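Local coordinates for histone-lysine N-methyltransferase SETMAR (Homo sapiens, PDB 3BO5), which dimethylates a histone H3 lysine through the SET methyltransferase part seen here, binds DNA through a fused mariner transposase, and acts in double-strand break repair, at residues 67-72 with 103-108; 221-224 with 228-231. The protein carries 2 engineered substitutions. All coordinates share one frame; numbering follows the deposited sequence.

Contact 1. Residues 67-72 with 103-108; sequences TPCLPG and FECNVL. With ZN (zinc ion), chain C; ZN (zinc ion), chain D; ZN (zinc ion), chain B.
C69 and C105 meet through zinc: C69 SG and C105 SG lie 3.9 Å apart and both bind the zinc ion of chain C, one vertex of the triangular three-zinc cluster that characterises the pre-SET domain. C69 SG and C105 SG are each 2.4 Å from the zinc ion of chain C, and the S-Zn-S angle of about 110° is close to tetrahedral; C111 and C115 complete the site. Each sulfur also bridges to a second metal. C69 SG reaches the zinc ion of chain D at 2.4 Å, where C62, C64 and C74 supply the other ligands, while C105 SG reaches the zinc ion of chain B at 2.4 Å, together with C62, C76 and C109.

The two cysteines adopt the same side-chain conformation. In each, SG lies anti to the carbonyl carbon and beside the backbone N (chi1 -67° for C69, -71° for C105), which carries the sulfur off its loop and into the metal core between the segments. Neither loop has regular secondary structure at this point, and the backbones stay apart: C69 CA and C105 CA are 8.7 Å from each other. The bridging sulfurs are probably thiolates, their negative charge divided between two metals. Just past C105, N106 forms an Asx turn, its OD1 accepting from L108 N at 2.8 Å.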
loop_
_atom_site.group_PDB
_atom_site.type_symbol
_atom_site.label_atom_id
_atom_site.label_comp_id
_atom_site.label_asym_id
_atom_site.label_seq_id
_atom_site.Cartn_x
_atom_site.Cartn_y
_atom_site.Cartn_z
ATOM N N THR A 67 -29.464 10.424 3.187
ATOM C CA THR A 67 -29.332 9.302 4.153
ATOM C C THR A 67 -27.977 8.682 3.916
ATOM O O THR A 67 -27.386 8.945 2.855
ATOM C CB THR A 67 -30.428 8.185 3.936
ATOM O OG1 THR A 67 -30.339 7.694 2.600
ATOM C CG2 THR A 67 -31.830 8.771 4.150
ATOM N N PRO A 68 -27.484 7.885 4.858
ATOM C CA PRO A 68 -26.149 7.320 4.684
ATOM C C PRO A 68 -26.027 6.431 3.441
ATOM O O PRO A 68 -26.982 5.851 2.905
ATOM C CB PRO A 68 -25.952 6.457 5.943
ATOM C CG PRO A 68 -26.814 7.231 7.001
ATOM C CD PRO A 68 -28.040 7.620 6.220
ATOM N N CYS A 69 -24.760 6.288 3.041
ATOM C CA CYS A 69 -24.459 5.457 1.951
ATOM C C CYS A 69 -24.638 4.004 2.407
ATOM O O CYS A 69 -23.957 3.516 3.335
ATOM C CB CYS A 69 -22.992 5.700 1.534
ATOM S SG CYS A 69 -22.807 7.345 0.884
ATOM N N LEU A 70 -25.507 3.344 1.703
ATOM C CA LEU A 70 -25.756 1.910 1.963
ATOM C C LEU A 70 -25.875 1.135 0.671
ATOM O O LEU A 70 -26.278 1.664 -0.393
ATOM C CB LEU A 70 -26.983 1.738 2.854
ATOM C CG LEU A 70 -26.824 2.206 4.319
ATOM C CD1 LEU A 70 -28.232 2.435 4.876
ATOM C CD2 LEU A 70 -26.048 1.222 5.151
ATOM N N PRO A 71 -25.522 -0.164 0.727
ATOM C CA PRO A 71 -25.663 -0.988 -0.445
ATOM C C PRO A 71 -27.080 -0.990 -1.039
ATOM O O PRO A 71 -28.064 -0.982 -0.274
ATOM C CB PRO A 71 -25.277 -2.385 0.067
ATOM C CG PRO A 71 -24.336 -2.173 1.119
ATOM C CD PRO A 71 -24.939 -0.915 1.851
ATOM N N GLY A 72 -27.196 -0.913 -2.350
ATOM C CA GLY A 72 -28.523 -0.870 -2.925
ATOM C C GLY A 72 -28.842 0.523 -3.423
ATOM O O GLY A 72 -29.450 0.660 -4.500
ATOM N N PHE A 103 -14.488 0.681 -4.187
ATOM C CA PHE A 103 -14.536 2.130 -4.372
ATOM C C PHE A 103 -14.915 2.768 -3.067
ATOM O O PHE A 103 -15.884 2.379 -2.488
ATOM C CB PHE A 103 -15.599 2.472 -5.426
ATOM C CG PHE A 103 -15.184 2.074 -6.784
ATOM C CD1 PHE A 103 -14.570 3.016 -7.632
ATOM C CD2 PHE A 103 -15.422 0.767 -7.232
ATOM C CE1 PHE A 103 -14.158 2.645 -8.930
ATOM C CE2 PHE A 103 -15.016 0.387 -8.550
ATOM C CZ PHE A 103 -14.410 1.323 -9.358
ATOM N N GLU A 104 -14.122 3.714 -2.608
ATOM C CA GLU A 104 -14.549 4.603 -1.481
ATOM C C GLU A 104 -15.365 5.780 -2.004
ATOM O O GLU A 104 -15.212 6.218 -3.162
ATOM C CB GLU A 104 -13.325 5.135 -0.700
ATOM C CG GLU A 104 -12.657 3.998 0.029
ATOM C CD GLU A 104 -11.732 4.462 1.169
ATOM O OE1 GLU A 104 -11.538 5.693 1.405
ATOM O OE2 GLU A 104 -11.176 3.502 1.752
ATOM N N CYS A 105 -16.182 6.363 -1.100
ATOM C CA CYS A 105 -16.781 7.658 -1.428
ATOM C C CYS A 105 -15.632 8.667 -1.543
ATOM O O CYS A 105 -14.576 8.492 -0.953
ATOM C CB CYS A 105 -17.819 8.011 -0.395
ATOM S SG CYS A 105 -19.224 7.005 -0.561
ATOM N N ASN A 106 -15.811 9.640 -2.456
ATOM C CA ASN A 106 -14.732 10.511 -2.839
ATOM C C ASN A 106 -15.062 11.976 -2.657
ATOM O O ASN A 106 -16.005 12.321 -1.992
ATOM C CB ASN A 106 -14.226 10.167 -4.232
ATOM C CG ASN A 106 -15.213 10.514 -5.323
ATOM O OD1 ASN A 106 -16.081 11.350 -5.143
ATOM N ND2 ASN A 106 -15.025 9.916 -6.519
ATOM N N VAL A 107 -14.223 12.840 -3.233
ATOM C CA VAL A 107 -14.408 14.272 -2.949
ATOM C C VAL A 107 -15.751 14.783 -3.541
ATOM O O VAL A 107 -16.266 15.836 -3.121
ATOM C CB VAL A 107 -13.195 15.048 -3.494
ATOM C CG1 VAL A 107 -13.142 15.002 -5.011
ATOM C CG2 VAL A 107 -13.150 16.491 -2.921
ATOM N N LEU A 108 -16.286 14.052 -4.511
ATOM C CA LEU A 108 -17.515 14.485 -5.138
ATOM C C LEU A 108 -18.781 13.906 -4.545
ATOM O O LEU A 108 -19.931 14.368 -4.891
ATOM C CB LEU A 108 -17.468 14.192 -6.614
ATOM C CG LEU A 108 -16.308 14.936 -7.284
ATOM C CD1 LEU A 108 -16.516 14.570 -8.746
ATOM C CD2 LEU A 108 -16.310 16.459 -7.041
HETATM ZN ZN ZN C . -20.528 7.885 1.203
HETATM ZN ZN ZN D . -23.329 6.879 -1.423
HETATM ZN ZN ZN B . -19.938 7.733 -2.679
#

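Contact 2. Residues 221-224 with 228-231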
loop_
_atom_site.group_PDB
_atom_site.type_symbol
_atom_site.label_atom_id
_atom_site.label_comp_id
_atom_site.label_asym_id
_atom_site.label_seq_id
_atom_site.Cartn_x
_atom_site.Cartn_y
_atom_site.Cartn_z
ATOM N N PRO A 221 -6.394 -3.016 -3.978
ATOM C CA PRO A 221 -6.523 -1.753 -4.775
ATOM C C PRO A 221 -7.809 -1.054 -4.386
ATOM O O PRO A 221 -8.883 -1.664 -4.393
ATOM C CB PRO A 221 -6.592 -2.265 -6.239
ATOM C CG PRO A 221 -6.138 -3.739 -6.195
ATOM C CD PRO A 221 -6.498 -4.231 -4.798
ATOM N N VAL A 222 -7.683 0.202 -3.942
ATOM C CA VAL A 222 -8.851 0.942 -3.509
ATOM C C VAL A 222 -8.938 2.212 -4.360
ATOM O O VAL A 222 -8.005 3.016 -4.358
ATOM C CB VAL A 222 -8.751 1.296 -2.015
ATOM C CG1 VAL A 222 -9.920 2.226 -1.655
ATOM C CG2 VAL A 222 -8.807 0.009 -1.159
ATOM N N ARG A 223 -10.070 2.358 -5.079
ATOM C CA ARG A 223 -10.265 3.610 -5.829
ATOM C C ARG A 223 -11.032 4.638 -5.061
ATOM O O ARG A 223 -11.990 4.303 -4.384
ATOM C CB ARG A 223 -10.902 3.323 -7.210
ATOM C CG ARG A 223 -9.910 2.651 -8.154
ATOM C CD ARG A 223 -10.524 2.129 -9.421
ATOM N NE ARG A 223 -9.427 1.692 -10.294
ATOM C CZ ARG A 223 -8.809 0.513 -10.195
ATOM N NH1 ARG A 223 -9.142 -0.367 -9.242
ATOM N NH2 ARG A 223 -7.838 0.214 -11.070
ATOM N N ILE A 224 -10.631 5.899 -5.189
ATOM C CA ILE A 224 -11.258 6.993 -4.466
ATOM C C ILE A 224 -11.622 8.054 -5.521
ATOM O O ILE A 224 -12.670 7.970 -6.134
ATOM C CB ILE A 224 -10.395 7.550 -3.366
ATOM C CG1 ILE A 224 -9.908 6.352 -2.472
ATOM C CG2 ILE A 224 -11.175 8.622 -2.525
ATOM C CD1 ILE A 224 -9.153 6.728 -1.203
ATOM N N VAL A 228 -6.546 5.565 -10.993
ATOM C CA VAL A 228 -5.296 5.013 -10.447
ATOM C C VAL A 228 -5.607 4.569 -8.988
ATOM O O VAL A 228 -5.923 5.432 -8.120
ATOM C CB VAL A 228 -4.193 6.008 -10.402
ATOM C CG1 VAL A 228 -2.893 5.248 -9.927
ATOM C CG2 VAL A 228 -3.936 6.468 -11.877
ATOM N N PRO A 229 -5.537 3.274 -8.740
ATOM C CA PRO A 229 -5.926 2.844 -7.398
ATOM C C PRO A 229 -4.906 3.143 -6.325
ATOM O O PRO A 229 -3.704 3.233 -6.583
ATOM C CB PRO A 229 -6.015 1.319 -7.519
ATOM C CG PRO A 229 -4.902 0.995 -8.474
ATOM C CD PRO A 229 -5.167 2.116 -9.575
ATOM N N LYS A 230 -5.388 3.365 -5.108
ATOM C CA LYS A 230 -4.535 3.351 -3.974
ATOM C C LYS A 230 -4.232 1.888 -3.635
ATOM O O LYS A 230 -5.076 1.011 -3.808
ATOM C CB LYS A 230 -5.336 3.954 -2.808
ATOM C CG LYS A 230 -5.873 5.314 -3.107
ATOM C CD LYS A 230 -4.813 6.294 -3.637
ATOM C CE LYS A 230 -5.446 7.698 -3.742
ATOM N NZ LYS A 230 -4.470 8.543 -4.594
ATOM N N LEU A 231 -2.993 1.634 -3.216
ATOM C CA LEU A 231 -2.555 0.270 -2.897
ATOM C C LEU A 231 -2.584 0.214 -1.393
ATOM O O LEU A 231 -1.652 0.595 -0.713
ATOM C CB LEU A 231 -1.123 0.038 -3.418
ATOM C CG LEU A 231 -0.995 0.172 -4.947
ATOM C CD1 LEU A 231 0.406 -0.334 -5.344
ATOM C CD2 LEU A 231 -2.119 -0.459 -5.731
HETATM O O HOH W 1 -8.148 6.209 -6.703
#
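V222 and K230 form the hydrogen-bonded pair of an antiparallel β-hairpin in the SET domain, where strand 217-223 turns back into strand 230-235. V222 N donates to K230 O at 2.7 Å in a nearly straight bond (167°) lying in the carbonyl plane. The return bond, K230 N to V222 O, is equally short at 2.7 Å but more bent (149°), its donor tilted from the carbonyl plane. K230 O also takes a CA-H...O contact from P221 CA at 3.3 Å. Toward the turn a water bridges I224 and V228 in place of a direct bond: it accepts from I224 N at 2.9 Å and donates to V228 O at 2.7 Å. P229 O is satisfied by H44 NE2, and the R223 backbone bonds to V102.

R223 holds the turn end through its side chain. Extended from CG to NE, it runs alongside P229 and lays one guanidinium face on that ring, with P229 CB centred 3.9 Å above the plane. NE donates to M227 O, and NH2 forms a salt bridge with E185 OE1. A leucine in its place would probably still cover part of P229 but leave E185 without its cationic partner and M227 O without this donor. P229 CB also packs diagonally against P221 CB, two residues along from R223. On the V222 side of the hairpin, K230 CG stands anti to the carbonyl carbon (chi1 -56°), which brings it to 4.0 Å from I224 CD1, the two side chains crossing at about a right angle.

How the contacts relate
Both contacts are buried, but contact 1 lies at the periphery of the chain and contact 2 nearer its centre, their own centres about 15 Å apart. Metal coordination joins two irregular loops in contact 1, with little surface covered; contact 2 relies on backbone hydrogen bonds, a bridging water and apolar packing at the turn end of a hairpin. Residues 103-108 and 221-224 connect them, bringing the pre-SET and SET parts together. E104 N is 2.8 Å from R223 O and N106 ND2 3.1 Å from I224 O, both probable hydrogen bonds, while E104 CG packs 3.7 Å from V222 CG1. The residues on both sides of zinc ligand C105 thus meet the edge of the hairpin.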